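Siderophore periplasmic binding protein (Thermobifida fusca, PDB 5DH0) probably binds ferric siderophores of the fuscachelin type outside the cell membrane and hands them on for iron uptake. Local coordinates at residues D185-L190 with G215-K220. Sequence-based numbering, arbitrary orientation.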
loop_
_atom_site.group_PDB
_atom_site.type_symbol
_atom_site.label_atom_id
_atom_site.label_comp_id
_atom_site.label_asym_id
_atom_site.label_seq_id
_atom_site.Cartn_x
_atom_site.Cartn_y
_atom_site.Cartn_z
ATOM N N ASP A 185 4.939 2.094 -10.086
ATOM C CA ASP A 185 3.871 1.088 -10.115
ATOM C C ASP A 185 4.126 -0.189 -9.311
ATOM O O ASP A 185 3.193 -0.947 -9.056
ATOM C CB ASP A 185 3.576 0.686 -11.557
ATOM C CG ASP A 185 2.777 1.730 -12.292
ATOM O OD1 ASP A 185 1.575 1.899 -11.960
ATOM O OD2 ASP A 185 3.358 2.387 -13.190
ATOM N N THR A 186 5.379 -0.427 -8.929
ATOM C CA THR A 186 5.763 -1.678 -8.280
ATOM C C THR A 186 5.877 -1.557 -6.758
ATOM O O THR A 186 6.597 -0.705 -6.238
ATOM C CB THR A 186 7.121 -2.200 -8.822
ATOM O OG1 THR A 186 7.123 -2.164 -10.257
ATOM C CG2 THR A 186 7.402 -3.636 -8.324
ATOM N N THR A 187 5.169 -2.422 -6.050
ATOM C CA THR A 187 5.322 -2.525 -4.609
ATOM C C THR A 187 6.330 -3.624 -4.266
ATOM O O THR A 187 6.174 -4.767 -4.695
ATOM C CB THR A 187 3.984 -2.816 -3.940
ATOM O OG1 THR A 187 3.065 -1.766 -4.265
ATOM C CG2 THR A 187 4.143 -2.901 -2.423
ATOM N N PHE A 188 7.368 -3.256 -3.513
ATOM C CA PHE A 188 8.409 -4.187 -3.074
ATOM C C PHE A 188 8.230 -4.664 -1.641
ATOM O O PHE A 188 7.540 -4.030 -0.835
ATOM C CB PHE A 188 9.786 -3.541 -3.196
ATOM C CG PHE A 188 10.223 -3.338 -4.597
ATOM C CD1 PHE A 188 9.794 -2.232 -5.318
ATOM C CD2 PHE A 188 11.054 -4.257 -5.212
ATOM C CE1 PHE A 188 10.190 -2.059 -6.623
ATOM C CE2 PHE A 188 11.452 -4.080 -6.514
ATOM C CZ PHE A 188 11.019 -2.978 -7.222
ATOM N N ALA A 189 8.875 -5.782 -1.319
ATOM C CA ALA A 189 8.959 -6.242 0.063
ATOM C C ALA A 189 10.272 -6.965 0.263
ATOM O O ALA A 189 10.699 -7.733 -0.602
ATOM C CB ALA A 189 7.805 -7.136 0.409
ATOM N N LEU A 190 10.924 -6.692 1.391
ATOM C CA LEU A 190 12.140 -7.395 1.756
ATOM C C LEU A 190 11.895 -8.203 3.031
ATOM O O LEU A 190 11.519 -7.657 4.080
ATOM C CB LEU A 190 13.304 -6.430 1.941
ATOM C CG LEU A 190 14.515 -7.146 2.538
ATOM C CD1 LEU A 190 14.995 -8.281 1.624
ATOM C CD2 LEU A 190 15.638 -6.167 2.851
ATOM N N GLY A 215 13.405 5.587 -3.621
ATOM C CA GLY A 215 12.051 6.001 -3.940
ATOM C C GLY A 215 11.118 4.863 -4.310
ATOM O O GLY A 215 10.027 5.096 -4.835
ATOM N N ALA A 216 11.522 3.624 -4.022
ATOM C CA ALA A 216 10.642 2.475 -4.247
ATOM C C ALA A 216 9.466 2.509 -3.287
ATOM O O ALA A 216 9.563 3.051 -2.195
ATOM C CB ALA A 216 11.405 1.160 -4.099
ATOM N N LYS A 217 8.345 1.946 -3.709
ATOM C CA LYS A 217 7.213 1.771 -2.828
ATOM C C LYS A 217 7.327 0.387 -2.162
ATOM O O LYS A 217 7.697 -0.602 -2.824
ATOM C CB LYS A 217 5.917 1.937 -3.631
ATOM C CG LYS A 217 4.639 1.541 -2.904
ATOM C CD LYS A 217 3.443 2.454 -3.270
ATOM C CE LYS A 217 3.436 2.898 -4.726
ATOM N NZ LYS A 217 3.304 1.779 -5.685
ATOM N N GLN A 218 7.062 0.295 -0.858
ATOM C CA GLN A 218 7.104 -1.027 -0.226
ATOM C C GLN A 218 5.779 -1.389 0.429
ATOM O O GLN A 218 4.927 -0.532 0.641
ATOM C CB GLN A 218 8.260 -1.134 0.795
ATOM C CG GLN A 218 9.631 -0.870 0.170
ATOM C CD GLN A 218 10.795 -1.046 1.134
ATOM O OE1 GLN A 218 11.116 -2.162 1.537
ATOM N NE2 GLN A 218 11.427 0.063 1.516
ATOM N N SER A 219 5.637 -2.679 0.745
ATOM C CA SER A 219 4.413 -3.264 1.279
ATOM C C SER A 219 3.865 -2.676 2.596
ATOM O O SER A 219 4.621 -2.250 3.471
ATOM C CB SER A 219 4.649 -4.762 1.472
ATOM O OG SER A 219 3.580 -5.325 2.197
ATOM N N LYS A 220 2.540 -2.684 2.735
ATOM C CA LYS A 220 1.867 -2.385 4.011
ATOM C C LYS A 220 2.362 -3.246 5.189
ATOM O O LYS A 220 2.125 -2.908 6.355
ATOM C CB LYS A 220 0.361 -2.613 3.882
ATOM C CG LYS A 220 0.054 -4.093 3.826
ATOM C CD LYS A 220 -1.390 -4.452 3.646
ATOM C CE LYS A 220 -1.466 -5.944 3.378
ATOM N NZ LYS A 220 -2.829 -6.423 3.071
HETATM O O HOH W 1 9.828 -4.404 2.910
#
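F188 joins the short strand 217-218 through both of its backbone polar groups, the parallel pattern in which one residue bonds to the neighbours on both sides of its partner, Q218. Its N donates to K217 O at 2.8 Å in an almost straight bond (175°), and its O accepts from S219 N, more bent at 141°. Q218 CA also brings its hydrogen to F188 O, 3.1 Å away. The F188 ring, its CG anti to the carbonyl carbon (chi1 -70°), turns an edge to K217 O and sets CD1 3.9 Å from A216 CB. T187 faces the other side of the sheet, where CG2, anti to the backbone N, lies 3.5 Å from S219 N, and OG1 is 3.9 Å from K217 CG. A glycine in place of T187 would probably leave a gap beside the Q218-S219 peptide and the bent K217 chain. Beyond the two strand bonds, a water accepts from L190 N and donates to Q218 OE1 (2.9 Å). Q218 NE2 reaches G208 O, while S219 OG bonds to A221 N and D243. G215, with positive phi in a Schellman motif, ends helix 206-213, whose L211 touches F188, A216 and Q218. Strand 187-193 follows helix 180-185 and pairs in parallel with both 217-218 and 246-250, placing the contact in the mixed sheet of the second lobe, with V246 and F248 against F188.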